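Local structure of uncharacterized protein YqbN (3KLU) at residues L57-T63 / E75-F81; Y82-V87 / W126-I131. The protein is of unknown function but is probably a tail assembly chaperone of phage origin, related to XkdN. All coordinates share one frame; numbering follows the deposited sequence.

Contact 1 (L57-T63 / E75-F81)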
loop_
_atom_site.group_PDB
_atom_site.type_symbol
_atom_site.label_atom_id
_atom_site.label_comp_id
_atom_site.label_asym_id
_atom_site.label_seq_id
_atom_site.Cartn_x
_atom_site.Cartn_y
_atom_site.Cartn_z
ATOM N N LEU A 57 -11.994 -4.939 -2.681
ATOM C CA LEU A 57 -11.283 -5.565 -1.584
ATOM C C LEU A 57 -12.200 -5.798 -0.402
ATOM O O LEU A 57 -12.094 -6.822 0.286
ATOM C CB LEU A 57 -10.074 -4.725 -1.140
ATOM C CG LEU A 57 -8.931 -4.843 -2.150
ATOM C CD1 LEU A 57 -7.815 -3.831 -1.845
ATOM C CD2 LEU A 57 -8.427 -6.309 -2.140
ATOM N N GLU A 58 -13.101 -4.858 -0.151
ATOM C CA GLU A 58 -13.991 -5.030 0.988
ATOM C C GLU A 58 -14.851 -6.247 0.751
ATOM O O GLU A 58 -14.958 -7.114 1.613
ATOM C CB GLU A 58 -14.884 -3.822 1.187
ATOM C CG GLU A 58 -15.406 -3.766 2.592
ATOM C CD GLU A 58 -16.653 -2.939 2.709
ATOM O OE1 GLU A 58 -16.688 -1.825 2.139
ATOM O OE2 GLU A 58 -17.595 -3.405 3.382
ATOM N N LYS A 59 -15.462 -6.286 -0.428
ATOM C CA LYS A 59 -16.305 -7.396 -0.850
ATOM C C LYS A 59 -15.525 -8.695 -0.647
ATOM O O LYS A 59 -15.977 -9.623 0.028
ATOM C CB LYS A 59 -16.659 -7.196 -2.324
ATOM C CG LYS A 59 -17.009 -8.449 -3.093
ATOM C CD LYS A 59 -17.260 -8.096 -4.555
ATOM C CE LYS A 59 -17.349 -9.333 -5.453
ATOM N NZ LYS A 59 -16.072 -10.108 -5.537
ATOM N N GLU A 60 -14.337 -8.721 -1.236
ATOM C CA GLU A 60 -13.401 -9.833 -1.167
ATOM C C GLU A 60 -13.091 -10.303 0.264
ATOM O O GLU A 60 -12.701 -11.451 0.460
ATOM C CB GLU A 60 -12.113 -9.390 -1.849
ATOM C CG GLU A 60 -11.270 -10.459 -2.496
ATOM C CD GLU A 60 -10.422 -9.880 -3.626
ATOM O OE1 GLU A 60 -11.013 -9.440 -4.639
ATOM O OE2 GLU A 60 -9.175 -9.851 -3.507
ATOM N N ASN A 61 -13.256 -9.430 1.256
ATOM C CA ASN A 61 -12.972 -9.804 2.646
ATOM C C ASN A 61 -14.158 -9.728 3.588
ATOM O O ASN A 61 -14.013 -9.507 4.797
ATOM C CB ASN A 61 -11.817 -8.965 3.193
ATOM C CG ASN A 61 -10.504 -9.321 2.534
ATOM O OD1 ASN A 61 -9.768 -10.164 3.023
ATOM N ND2 ASN A 61 -10.221 -8.701 1.392
ATOM N N THR A 62 -15.339 -9.918 3.021
ATOM C CA THR A 62 -16.568 -9.900 3.791
ATOM C C THR A 62 -17.326 -11.201 3.560
ATOM O O THR A 62 -17.230 -11.817 2.490
ATOM C CB THR A 62 -17.455 -8.716 3.392
ATOM O OG1 THR A 62 -16.998 -8.173 2.153
ATOM C CG2 THR A 62 -17.412 -7.644 4.449
ATOM N N THR A 63 -18.069 -11.616 4.579
ATOM C CA THR A 63 -18.854 -12.844 4.537
ATOM C C THR A 63 -19.815 -12.880 5.717
ATOM O O THR A 63 -20.344 -11.847 6.123
ATOM C CB THR A 63 -17.938 -14.099 4.580
ATOM O OG1 THR A 63 -16.822 -13.847 5.443
ATOM C CG2 THR A 63 -17.435 -14.460 3.178
ATOM N N GLU A 75 -20.069 -9.945 7.573
ATOM C CA GLU A 75 -18.847 -10.303 8.284
ATOM C C GLU A 75 -17.563 -9.994 7.496
ATOM O O GLU A 75 -17.208 -10.704 6.557
ATOM C CB GLU A 75 -18.895 -11.783 8.654
ATOM C CG GLU A 75 -17.643 -12.296 9.333
ATOM C CD GLU A 75 -17.018 -11.265 10.250
ATOM O OE1 GLU A 75 -17.767 -10.577 10.982
ATOM O OE2 GLU A 75 -15.773 -11.151 10.238
ATOM N N LEU A 76 -16.860 -8.940 7.907
ATOM C CA LEU A 76 -15.624 -8.513 7.243
ATOM C C LEU A 76 -14.332 -8.725 8.021
ATOM O O LEU A 76 -14.207 -8.312 9.174
ATOM C CB LEU A 76 -15.696 -7.021 6.890
ATOM C CG LEU A 76 -14.393 -6.350 6.409
ATOM C CD1 LEU A 76 -14.309 -6.381 4.872
ATOM C CD2 LEU A 76 -14.357 -4.920 6.907
ATOM N N ASP A 77 -13.362 -9.342 7.354
ATOM C CA ASP A 77 -12.039 -9.576 7.914
ATOM C C ASP A 77 -11.279 -8.260 7.713
ATOM O O ASP A 77 -10.615 -8.076 6.693
ATOM C CB ASP A 77 -11.337 -10.675 7.124
ATOM C CG ASP A 77 -10.054 -11.140 7.785
ATOM O OD1 ASP A 77 -9.403 -10.346 8.503
ATOM O OD2 ASP A 77 -9.689 -12.303 7.568
ATOM N N SER A 78 -11.379 -7.355 8.677
ATOM C CA SER A 78 -10.733 -6.052 8.567
ATOM C C SER A 78 -9.232 -6.165 8.455
ATOM O O SER A 78 -8.613 -5.569 7.583
ATOM C CB SER A 78 -11.052 -5.180 9.787
ATOM O OG SER A 78 -12.418 -5.248 10.139
ATOM N N GLN A 79 -8.665 -6.909 9.386
ATOM C CA GLN A 79 -7.239 -7.138 9.470
ATOM C C GLN A 79 -6.688 -7.422 8.077
ATOM O O GLN A 79 -5.750 -6.783 7.600
ATOM C CB GLN A 79 -6.993 -8.355 10.369
ATOM C CG GLN A 79 -5.645 -8.387 11.077
ATOM C CD GLN A 79 -5.659 -7.607 12.385
ATOM O OE1 GLN A 79 -5.937 -6.401 12.405
ATOM N NE2 GLN A 79 -5.363 -8.293 13.488
ATOM N N ARG A 80 -7.305 -8.409 7.452
ATOM C CA ARG A 80 -6.944 -8.879 6.147
ATOM C C ARG A 80 -7.218 -7.836 5.076
ATOM O O ARG A 80 -6.427 -7.634 4.163
ATOM C CB ARG A 80 -7.749 -10.121 5.867
ATOM C CG ARG A 80 -7.403 -10.767 4.609
ATOM C CD ARG A 80 -6.134 -11.511 4.777
ATOM N NE ARG A 80 -5.707 -12.026 3.489
ATOM C CZ ARG A 80 -4.558 -12.647 3.282
ATOM N NH1 ARG A 80 -3.723 -12.833 4.298
ATOM N NH2 ARG A 80 -4.248 -13.060 2.058
ATOM N N PHE A 81 -8.376 -7.202 5.191
ATOM C CA PHE A 81 -8.830 -6.150 4.288
ATOM C C PHE A 81 -7.808 -5.021 4.240
ATOM O O PHE A 81 -7.341 -4.639 3.168
ATOM C CB PHE A 81 -10.173 -5.631 4.802
ATOM C CG PHE A 81 -10.663 -4.391 4.128
ATOM C CD1 PHE A 81 -10.752 -4.321 2.752
ATOM C CD2 PHE A 81 -11.101 -3.310 4.890
ATOM C CE1 PHE A 81 -11.276 -3.193 2.130
ATOM C CE2 PHE A 81 -11.629 -2.169 4.286
ATOM C CZ PHE A 81 -11.719 -2.109 2.892
#

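Contact 2 (Y82-V87 / W126-I131)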
loop_
_atom_site.group_PDB
_atom_site.type_symbol
_atom_site.label_atom_id
_atom_site.label_comp_id
_atom_site.label_asym_id
_atom_site.label_seq_id
_atom_site.Cartn_x
_atom_site.Cartn_y
_atom_site.Cartn_z
ATOM N N TYR A 82 -7.437 -4.510 5.402
ATOM C CA TYR A 82 -6.480 -3.422 5.452
ATOM C C TYR A 82 -5.098 -3.813 4.954
ATOM O O TYR A 82 -4.416 -3.042 4.280
ATOM C CB TYR A 82 -6.408 -2.876 6.878
ATOM C CG TYR A 82 -7.707 -2.254 7.289
ATOM C CD1 TYR A 82 -8.418 -1.484 6.384
ATOM C CD2 TYR A 82 -8.235 -2.426 8.574
ATOM C CE1 TYR A 82 -9.625 -0.888 6.726
ATOM C CE2 TYR A 82 -9.457 -1.827 8.936
ATOM C CZ TYR A 82 -10.142 -1.055 7.990
ATOM O OH TYR A 82 -11.340 -0.427 8.271
ATOM N N ALA A 83 -4.701 -5.034 5.277
ATOM C CA ALA A 83 -3.398 -5.515 4.877
ATOM C C ALA A 83 -3.351 -5.556 3.354
ATOM O O ALA A 83 -2.366 -5.121 2.738
ATOM C CB ALA A 83 -3.132 -6.915 5.478
ATOM N N ARG A 84 -4.409 -6.083 2.745
ATOM C CA ARG A 84 -4.444 -6.166 1.300
ATOM C C ARG A 84 -4.364 -4.747 0.734
ATOM O O ARG A 84 -3.692 -4.518 -0.253
ATOM C CB ARG A 84 -5.733 -6.834 0.818
ATOM C CG ARG A 84 -6.177 -8.061 1.578
ATOM C CD ARG A 84 -5.670 -9.356 0.992
ATOM N NE ARG A 84 -5.757 -9.403 -0.469
ATOM C CZ ARG A 84 -6.875 -9.534 -1.173
ATOM N NH1 ARG A 84 -8.054 -9.633 -0.566
ATOM N NH2 ARG A 84 -6.807 -9.588 -2.501
ATOM N N ILE A 85 -5.035 -3.782 1.360
ATOM C CA ILE A 85 -4.989 -2.401 0.860
ATOM C C ILE A 85 -3.538 -1.884 0.855
ATOM O O ILE A 85 -3.062 -1.259 -0.145
ATOM C CB ILE A 85 -5.840 -1.440 1.743
ATOM C CG1 ILE A 85 -7.322 -1.815 1.685
ATOM C CG2 ILE A 85 -5.632 -0.010 1.279
ATOM C CD1 ILE A 85 -8.246 -0.932 2.562
ATOM N N ALA A 86 -2.850 -2.139 1.976
ATOM C CA ALA A 86 -1.460 -1.726 2.158
ATOM C C ALA A 86 -0.558 -2.362 1.101
ATOM O O ALA A 86 0.266 -1.671 0.473
ATOM C CB ALA A 86 -0.967 -2.112 3.585
ATOM N N VAL A 87 -0.706 -3.676 0.905
ATOM C CA VAL A 87 0.092 -4.356 -0.104
ATOM C C VAL A 87 -0.055 -3.633 -1.452
ATOM O O VAL A 87 0.930 -3.305 -2.079
ATOM C CB VAL A 87 -0.343 -5.850 -0.235
ATOM C CG1 VAL A 87 0.182 -6.473 -1.577
ATOM C CG2 VAL A 87 0.252 -6.651 0.933
ATOM N N TRP A 126 3.613 0.631 8.730
ATOM C CA TRP A 126 3.388 0.484 7.302
ATOM C C TRP A 126 1.882 0.488 7.023
ATOM O O TRP A 126 1.401 1.190 6.124
ATOM C CB TRP A 126 4.007 -0.821 6.828
ATOM C CG TRP A 126 3.580 -1.218 5.469
ATOM C CD1 TRP A 126 3.937 -0.638 4.281
ATOM C CD2 TRP A 126 2.783 -2.359 5.135
ATOM N NE1 TRP A 126 3.416 -1.361 3.229
ATOM C CE2 TRP A 126 2.704 -2.420 3.726
ATOM C CE3 TRP A 126 2.134 -3.340 5.896
ATOM C CZ2 TRP A 126 2.003 -3.429 3.056
ATOM C CZ3 TRP A 126 1.436 -4.339 5.237
ATOM C CH2 TRP A 126 1.378 -4.373 3.818
ATOM N N LEU A 127 1.139 -0.286 7.809
ATOM C CA LEU A 127 -0.305 -0.369 7.632
ATOM C C LEU A 127 -0.930 0.984 7.727
ATOM O O LEU A 127 -1.667 1.403 6.832
ATOM C CB LEU A 127 -0.936 -1.247 8.689
ATOM C CG LEU A 127 -0.936 -2.736 8.373
ATOM C CD1 LEU A 127 -1.489 -3.497 9.560
ATOM C CD2 LEU A 127 -1.791 -3.014 7.166
ATOM N N ASN A 128 -0.636 1.690 8.812
ATOM C CA ASN A 128 -1.232 3.000 8.977
ATOM C C ASN A 128 -0.819 3.986 7.894
ATOM O O ASN A 128 -1.637 4.756 7.429
ATOM C CB ASN A 128 -0.917 3.554 10.371
ATOM C CG ASN A 128 -1.304 2.590 11.463
ATOM O OD1 ASN A 128 -2.345 1.945 11.395
ATOM N ND2 ASN A 128 -0.462 2.480 12.485
ATOM N N LYS A 129 0.436 3.989 7.473
ATOM C CA LYS A 129 0.797 4.938 6.425
ATOM C C LYS A 129 -0.061 4.688 5.177
ATOM O O LYS A 129 -0.512 5.619 4.521
ATOM C CB LYS A 129 2.268 4.820 6.032
ATOM C CG LYS A 129 2.696 5.893 4.985
ATOM C CD LYS A 129 2.988 7.246 5.686
ATOM C CE LYS A 129 2.541 8.426 4.839
ATOM N NZ LYS A 129 2.965 9.731 5.451
ATOM N N ALA A 130 -0.255 3.416 4.852
ATOM C CA ALA A 130 -1.034 3.018 3.681
ATOM C C ALA A 130 -2.467 3.519 3.791
ATOM O O ALA A 130 -3.022 4.072 2.845
ATOM C CB ALA A 130 -1.022 1.497 3.550
ATOM N N ILE A 131 -3.064 3.307 4.955
ATOM C CA ILE A 131 -4.434 3.729 5.200
ATOM C C ILE A 131 -4.515 5.246 5.044
ATOM O O ILE A 131 -5.465 5.784 4.485
ATOM C CB ILE A 131 -4.868 3.331 6.617
ATOM C CG1 ILE A 131 -4.797 1.816 6.747
ATOM C CG2 ILE A 131 -6.255 3.833 6.916
ATOM C CD1 ILE A 131 -5.482 1.100 5.615
#

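Contact 1 (L57-T63 / E75-F81)
Asn61 meets the start of helix 78-89 with both its backbone and its side chain. It sits just past helix 51-60 and has the largest area buried in this contact. Its O accepts a bond from Asp77 N at 2.6 Å, and the donor lies almost in line with the carbonyl (C=O...N 170°). The same O takes a CA-H...O contact from Leu76 CA. The side-chain amide turns back toward its own helix. CG stands beside the backbone N (chi1 -69°), which lets ND2 reach Leu57 O at 2.9 Å in a nearly straight bond. Leu57 O lies in the amide plane, so the bond helps fix the flip of the amide. OD1 then faces the CB and CG methylenes of Arg80. The guanidinium of Arg80 pairs with Asp108 instead.

Phe81 packs against the last turn of helix 51-60. Its ring swings toward that helix with CG opposite the backbone N (chi1 170°). Glu58 CG lies over one ring face, 4.0 Å above the plane and off toward the rim. Leu57 CB comes to the edge, in the ring plane, 3.8 Å from Phe81 CE1. Glu58 thus uses its CB and CG, not its carboxylate, against the ring. Glu58 CG also touches Leu76 CD1 at 3.6 Å, the two side chains crossing at about a right angle.

Glu75 adds backbone contact with Thr63. Their mutual N-H...O distances are very short and Glu75 is poorly ordered, so the details there are doubtful. Farther along, Asp77 OD1 accepts from Arg80 N at 3.0 Å, met from above the carboxylate plane. Together these features belong to a helix-loop-helix connection, whose middle, 64-74, is not modelled. A single bridge, Thr62 with Leu76, draws the neck of its loop together, and Asp77 is the N-cap of the second helix.

Contact 2 (Y82-V87 / W126-I131)
Ala86 places its CB over the six-membered ring of Trp126, 3.4 Å from the centroid and 20° off the ring normal. This CH-pi contact sits where helices 78-89 and 120-133 cross in the core of the helical part of the chain. The short axes pass 8.7 Å apart at a steep 75°. Small residues mark the crossing: Ala130 CB lies 3.6 Å from Ala86 CB. The indole reaches across because CG is opposite the backbone N (chi1 167°). Val87 CG2 meets its rim in the ring plane, 3.8 Å from Trp126 CH2. The N-H of the indole is used by Thr90 OG1, and Phe44, Phe46, Phe95 and Tyr123 also meet the Trp126 ring. No hydrogen bond joins the two helix segments themselves.

Leu127 covers the turn before Ala86. Its CD2 is 3.8 Å from both Ala83 CA and Ala86 CB. At the more open end of the contact, Ile131 and Tyr82 cross at about a right angle, and Ile131 CD1 comes within 4.0 Å of Tyr82 CD1.

How the contacts relate
Both contacts use helix 78-89, contact 1 at its N-terminal end and contact 2 along its next turns. Contact 1 lies at the surface, its centre about 16 Å from the centre of the chain. Contact 2 is buried, its centre about 5 Å from that of the chain. The chemistry follows the place. Contact 1 relies on backbone and amide hydrogen bonds around a loop neck, with one aromatic ring packed beside the last turn of helix 51-60. Contact 2 rests mainly on alanines, an indole face and branched aliphatic side chains. Arg84 and Ile85 tie the two together: Glu60 OE2 forms a salt bridge with Arg84 NH2 at 2.6 Å, and Leu57 packs against both residues.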